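Local coordinates for protein KLLA0E08119p (Kluyveromyces lactis, PDB 3VA7) that probably carboxylates urea to urea-1-carboxylate at the expense of ATP, using biotin as carboxyl carrier, as the urea carboxylase part of a longer multifunctional enzyme, at residues 31-37 and 102-108; 296-300 and 341-347. All blocks are in the same frame, centred on the assembly; numbering follows the deposited sequence.

Interaction 1: 31-37 and 102-108; sequences FETVLIA and TGAQAII
Leu-35 and Ile-108 join strands 33-36 and 106-108, neighbours in the parallel sheet (order 3-2-1-4-5) of the Rossmann-like alpha/beta N-terminal domain of the biotin carboxylase part, with helices packed on its faces. Leu-35 N donates to Ala-106 O and Ile-108 N to Leu-35 O, both with N-H...O angles of 166°. Ala-37 N to Ile-108 O extends the pairing, and a more bent bond, Gln-105 N to Thr-33 O (3.1 Å), precedes it. With CG anti to its carbonyl carbon (chi1 -60°), Phe-31 presents a ring face to Ala-106 in a CH-pi contact, Ala-106 CB standing 3.7 Å from the Phe-31 ring centroid and 10° off the normal, while Gln-105 CG touches the ring edge. A serine in place of Phe-31 would probably leave the Ala-106 methyl without its aromatic cover and open a gap beside Gln-105. On one face of the sheet, Leu-35 CD2 lies beside Ile-107 CG2, and Leu-35 CB meets Ala-104 CB at 3.9 Å; helix 92-101 packs there through Ala-98 and Ala-99. On the other, Val-34 CG1 reaches Ile-108 CG2 at 3.6 Å, and helix 40-53 packs on Ile-36 and Ile-108. A Schellman motif at Gly-103, with positive phi, ends helix 92-101, and Thr-102 OG1 bonds back to Ala-98 O.

Interaction 2: 296-300 and 341-347; sequences YKCAG and MLRIAAN
The C-terminal end of helix 337-345, closed by a Schellman motif, packs here against the corner at Cys-298 that leads into strand 299-307. Asn-347, with positive phi, is the C-prime residue of that motif, and its backbone N bonds to Ile-344 O. Its side chain also serves the contact: Lys-297 NZ donates to Asn-347 OD1 at 3.0 Å, nearly in line with the amide C=O (C=O...N angle 160°), and the two side chains cross at about a right angle. Lys-297 reaches this far because CG is anti to its backbone N (chi1 -150°) and the chain stays extended apart from a bend at chi3. A water accepts a second bond from Lys-297 NZ; it is modelled unusually close to Ala-345 O, so a bridge onward to that carbonyl is doubtful. The ammonium group thus sits near the helix terminus, where the helix dipole would probably favour a positive charge.

Both segments belong to the ATP-binding region of the biotin carboxylase part, where strand 299-307 runs antiparallel to 235-244 in a large sheet; Met-242 of that neighbouring strand also touches Ile-344. Beyond the polar link, toward Cys-298 and Ala-299, the contact is apolar. Ile-344 CG2, anti to its backbone N, packs 4.0 Å from Lys-297 CG, the two side chains running past each other in opposite directions. Cys-298 SG lies 3.9 Å from Ala-345 CB and 4.2 Å from Ile-344 CG2. One helical turn back from Ala-345, Met-341 places CG 3.9 Å from Ala-299 CB, with SD against the same methyl at 4.0 Å.

Overall arrangement
Interaction 1 closes before interaction 2 opens along the chain, and all four segments fall in the biotin carboxylation region, their centres 14 Å apart. The former lies in the parallel sheet of the N-terminal domain; the latter joins helix 337-345 to the large antiparallel sheet of the ATP-binding region. They meet directly: Phe-31 CZ packs on Ala-346 CB at 3.4 Å, and Ile-108 CD1 lies 4.1 Å from Met-341 CE. Helix 40-53 touches both: Ile-36 and Ile-108 of interaction 1 and Leu-342 of interaction 2. Through Met-341, which meets both Ile-108 and Ala-299, helix 337-345 contacts a strand of each sheet, consistent with a link between these two regions of the biotin carboxylase part.

Interaction 1: 31-37 and 102-108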
loop_
_atom_site.group_PDB
_atom_site.type_symbol
_atom_site.label_atom_id
_atom_site.label_comp_id
_atom_site.label_asym_id
_atom_site.label_seq_id
_atom_site.Cartn_x
_atom_site.Cartn_y
_atom_site.Cartn_z
ATOM N N PHE A 31 0.052 38.271 -23.342
ATOM C CA PHE A 31 0.945 37.307 -23.977
ATOM C C PHE A 31 0.095 36.124 -24.454
ATOM O O PHE A 31 -0.972 35.858 -23.912
ATOM C CB PHE A 31 1.993 36.765 -23.004
ATOM C CG PHE A 31 2.899 37.797 -22.398
ATOM C CD1 PHE A 31 3.969 38.328 -23.125
ATOM C CD2 PHE A 31 2.729 38.189 -21.067
ATOM C CE1 PHE A 31 4.818 39.260 -22.550
ATOM C CE2 PHE A 31 3.585 39.106 -20.489
ATOM C CZ PHE A 31 4.640 39.648 -21.243
ATOM N N GLU A 32 0.595 35.423 -25.463
ATOM C CA GLU A 32 -0.155 34.407 -26.144
ATOM C C GLU A 32 0.209 33.058 -25.509
ATOM O O GLU A 32 -0.657 32.297 -25.089
ATOM C CB GLU A 32 0.187 34.472 -27.641
ATOM C CG GLU A 32 -0.989 34.349 -28.622
ATOM C CD GLU A 32 -2.178 35.258 -28.266
ATOM O OE1 GLU A 32 -1.942 36.482 -28.102
ATOM O OE2 GLU A 32 -3.344 34.747 -28.161
ATOM N N THR A 33 1.505 32.782 -25.415
ATOM C CA THR A 33 1.972 31.618 -24.707
ATOM C C THR A 33 3.026 32.103 -23.679
ATOM O O THR A 33 3.799 33.012 -23.983
ATOM C CB THR A 33 2.489 30.495 -25.694
ATOM O OG1 THR A 33 3.667 30.925 -26.344
ATOM C CG2 THR A 33 1.525 30.240 -26.810
ATOM N N VAL A 34 3.022 31.531 -22.470
ATOM C CA VAL A 34 3.907 31.922 -21.361
ATOM C C VAL A 34 4.547 30.655 -20.762
ATOM O O VAL A 34 3.849 29.718 -20.478
ATOM C CB VAL A 34 3.110 32.677 -20.212
ATOM C CG1 VAL A 34 3.925 32.755 -18.938
ATOM C CG2 VAL A 34 2.690 34.068 -20.598
ATOM N N LEU A 35 5.863 30.616 -20.562
ATOM C CA LEU A 35 6.513 29.448 -19.910
ATOM C C LEU A 35 6.722 29.667 -18.406
ATOM O O LEU A 35 7.033 30.795 -18.002
ATOM C CB LEU A 35 7.858 29.182 -20.550
ATOM C CG LEU A 35 8.748 28.054 -20.007
ATOM C CD1 LEU A 35 9.388 27.404 -21.238
ATOM C CD2 LEU A 35 9.816 28.509 -18.912
ATOM N N ILE A 36 6.555 28.618 -17.589
ATOM C CA ILE A 36 6.768 28.744 -16.144
ATOM C C ILE A 36 8.072 28.107 -15.792
ATOM O O ILE A 36 8.205 26.873 -15.852
ATOM C CB ILE A 36 5.771 27.934 -15.269
ATOM C CG1 ILE A 36 4.330 27.886 -15.817
ATOM C CG2 ILE A 36 5.893 28.308 -13.794
ATOM C CD1 ILE A 36 3.777 29.078 -16.265
ATOM N N ALA A 37 9.033 28.934 -15.385
ATOM C CA ALA A 37 10.341 28.446 -14.951
ATOM C C ALA A 37 10.262 27.916 -13.520
ATOM O O ALA A 37 11.028 28.314 -12.621
ATOM C CB ALA A 37 11.404 29.501 -15.096
ATOM N N THR A 102 9.120 26.241 -27.745
ATOM C CA THR A 102 7.644 26.262 -27.629
ATOM C C THR A 102 7.050 27.574 -28.078
ATOM O O THR A 102 5.832 27.779 -27.970
ATOM C CB THR A 102 7.204 25.996 -26.180
ATOM O OG1 THR A 102 7.929 26.855 -25.265
ATOM C CG2 THR A 102 7.435 24.513 -25.834
ATOM N N GLY A 103 7.915 28.456 -28.588
ATOM C CA GLY A 103 7.560 29.862 -28.899
ATOM C C GLY A 103 6.895 30.646 -27.778
ATOM O O GLY A 103 5.884 31.299 -28.000
ATOM N N ALA A 104 7.435 30.582 -26.564
ATOM C CA ALA A 104 6.861 31.383 -25.423
ATOM C C ALA A 104 7.300 32.836 -25.503
ATOM O O ALA A 104 8.500 33.115 -25.603
ATOM C CB ALA A 104 7.249 30.785 -24.070
ATOM N N GLN A 105 6.372 33.780 -25.508
ATOM C CA GLN A 105 6.851 35.160 -25.518
ATOM C C GLN A 105 7.412 35.647 -24.202
ATOM O O GLN A 105 8.206 36.608 -24.197
ATOM C CB GLN A 105 5.905 36.152 -26.153
ATOM C CG GLN A 105 4.509 35.992 -25.776
ATOM C CD GLN A 105 3.643 35.796 -26.985
ATOM O OE1 GLN A 105 3.907 34.900 -27.830
ATOM N NE2 GLN A 105 2.591 36.641 -27.100
ATOM N N ALA A 106 7.069 34.966 -23.104
ATOM C CA ALA A 106 7.442 35.387 -21.729
ATOM C C ALA A 106 7.748 34.197 -20.839
ATOM O O ALA A 106 7.264 33.071 -21.073
ATOM C CB ALA A 106 6.351 36.214 -21.113
ATOM N N ILE A 107 8.575 34.450 -19.830
ATOM C CA ILE A 107 8.850 33.475 -18.782
ATOM C C ILE A 107 8.492 34.060 -17.426
ATOM O O ILE A 107 8.870 35.195 -17.100
ATOM C CB ILE A 107 10.317 33.047 -18.764
ATOM C CG1 ILE A 107 10.717 32.468 -20.124
ATOM C CG2 ILE A 107 10.574 32.071 -17.623
ATOM C CD1 ILE A 107 12.229 32.448 -20.335
ATOM N N ILE A 108 7.705 33.315 -16.667
ATOM C CA ILE A 108 7.360 33.748 -15.351
ATOM C C ILE A 108 8.013 32.718 -14.454
ATOM O O ILE A 108 7.845 31.510 -14.661
ATOM C CB ILE A 108 5.842 33.927 -15.149
ATOM C CG1 ILE A 108 5.521 34.346 -13.711
ATOM C CG2 ILE A 108 5.109 32.669 -15.504
ATOM C CD1 ILE A 108 4.107 34.827 -13.494
#

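Interaction 2: 296-300 and 341-347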
loop_
_atom_site.group_PDB
_atom_site.type_symbol
_atom_site.label_atom_id
_atom_site.label_comp_id
_atom_site.label_asym_id
_atom_site.label_seq_id
_atom_site.Cartn_x
_atom_site.Cartn_y
_atom_site.Cartn_z
ATOM N N TYR A 296 10.842 50.066 -10.020
ATOM C CA TYR A 296 10.595 48.641 -9.862
ATOM C C TYR A 296 9.465 48.108 -10.793
ATOM O O TYR A 296 8.447 48.777 -10.997
ATOM C CB TYR A 296 10.319 48.300 -8.409
ATOM C CG TYR A 296 10.419 46.811 -8.128
ATOM C CD1 TYR A 296 11.568 46.274 -7.537
ATOM C CD2 TYR A 296 9.333 45.940 -8.418
ATOM C CE1 TYR A 296 11.656 44.916 -7.262
ATOM C CE2 TYR A 296 9.402 44.585 -8.134
ATOM C CZ TYR A 296 10.569 44.074 -7.557
ATOM O OH TYR A 296 10.663 42.731 -7.286
ATOM N N LYS A 297 9.714 46.916 -11.353
ATOM C CA LYS A 297 8.784 46.211 -12.220
ATOM C C LYS A 297 8.263 44.849 -11.680
ATOM O O LYS A 297 9.076 43.923 -11.332
ATOM C CB LYS A 297 9.395 46.010 -13.593
ATOM C CG LYS A 297 8.334 45.977 -14.600
ATOM C CD LYS A 297 8.861 45.780 -15.975
ATOM C CE LYS A 297 7.927 46.579 -16.928
ATOM N NZ LYS A 297 8.309 46.450 -18.371
ATOM N N CYS A 298 6.911 44.747 -11.706
ATOM C CA CYS A 298 6.109 43.612 -11.253
ATOM C C CYS A 298 6.030 43.553 -9.740
ATOM O O CYS A 298 5.803 44.586 -9.114
ATOM C CB CYS A 298 6.566 42.251 -11.853
ATOM S SG CYS A 298 6.489 42.138 -13.673
ATOM N N ALA A 299 6.215 42.379 -9.138
ATOM C CA ALA A 299 5.883 42.227 -7.715
ATOM C C ALA A 299 7.124 42.136 -6.855
ATOM O O ALA A 299 8.057 41.392 -7.144
ATOM C CB ALA A 299 4.945 40.971 -7.456
ATOM N N GLY A 300 7.122 42.865 -5.763
ATOM C CA GLY A 300 8.197 42.713 -4.832
ATOM C C GLY A 300 7.681 42.924 -3.431
ATOM O O GLY A 300 6.616 43.540 -3.244
ATOM N N MET A 341 1.036 40.880 -12.423
ATOM C CA MET A 341 2.384 40.713 -12.906
ATOM C C MET A 341 2.369 40.562 -14.433
ATOM O O MET A 341 3.112 41.246 -15.152
ATOM C CB MET A 341 3.030 39.480 -12.282
ATOM C CG MET A 341 3.324 39.571 -10.754
ATOM S SD MET A 341 4.076 38.059 -10.102
ATOM C CE MET A 341 5.546 37.827 -11.074
ATOM N N LEU A 342 1.519 39.693 -14.948
ATOM C CA LEU A 342 1.557 39.445 -16.368
ATOM C C LEU A 342 1.260 40.743 -17.144
ATOM O O LEU A 342 1.946 41.061 -18.125
ATOM C CB LEU A 342 0.587 38.317 -16.749
ATOM C CG LEU A 342 1.037 36.922 -16.302
ATOM C CD1 LEU A 342 -0.130 35.884 -16.323
ATOM C CD2 LEU A 342 2.201 36.422 -17.114
ATOM N N ARG A 343 0.254 41.483 -16.688
ATOM C CA ARG A 343 -0.223 42.613 -17.411
ATOM C C ARG A 343 0.839 43.690 -17.355
ATOM O O ARG A 343 1.091 44.356 -18.379
ATOM C CB ARG A 343 -1.528 43.135 -16.833
ATOM C CG ARG A 343 -2.787 42.266 -17.076
ATOM C CD ARG A 343 -4.055 43.081 -16.740
ATOM N NE ARG A 343 -3.864 44.475 -17.189
ATOM C CZ ARG A 343 -4.700 45.510 -16.993
ATOM N NH1 ARG A 343 -5.869 45.364 -16.339
ATOM N NH2 ARG A 343 -4.346 46.720 -17.453
ATOM N N ILE A 344 1.492 43.832 -16.193
ATOM C CA ILE A 344 2.520 44.837 -16.036
ATOM C C ILE A 344 3.711 44.523 -16.920
ATOM O O ILE A 344 4.288 45.428 -17.511
ATOM C CB ILE A 344 3.022 44.964 -14.570
ATOM C CG1 ILE A 344 1.954 45.623 -13.704
ATOM C CG2 ILE A 344 4.389 45.714 -14.513
ATOM C CD1 ILE A 344 2.216 45.464 -12.249
ATOM N N ALA A 345 4.078 43.247 -16.970
ATOM C CA ALA A 345 5.270 42.798 -17.676
ATOM C C ALA A 345 5.132 42.992 -19.160
ATOM O O ALA A 345 6.161 42.927 -19.866
ATOM C CB ALA A 345 5.567 41.351 -17.404
ATOM N N ALA A 346 3.892 43.197 -19.630
ATOM C CA ALA A 346 3.627 43.348 -21.043
ATOM C C ALA A 346 3.225 44.813 -21.352
ATOM O O ALA A 346 2.683 45.119 -22.432
ATOM C CB ALA A 346 2.565 42.395 -21.453
ATOM N N ASN A 347 3.492 45.695 -20.376
ATOM C CA ASN A 347 3.320 47.165 -20.464
ATOM C C ASN A 347 1.902 47.557 -20.674
ATOM O O ASN A 347 1.611 48.508 -21.353
ATOM C CB ASN A 347 4.190 47.843 -21.559
ATOM C CG ASN A 347 5.696 47.585 -21.403
ATOM O OD1 ASN A 347 6.240 47.319 -20.320
ATOM N ND2 ASN A 347 6.376 47.677 -22.515
HETATM O O HOH W 1 8.467 43.611 -19.231
#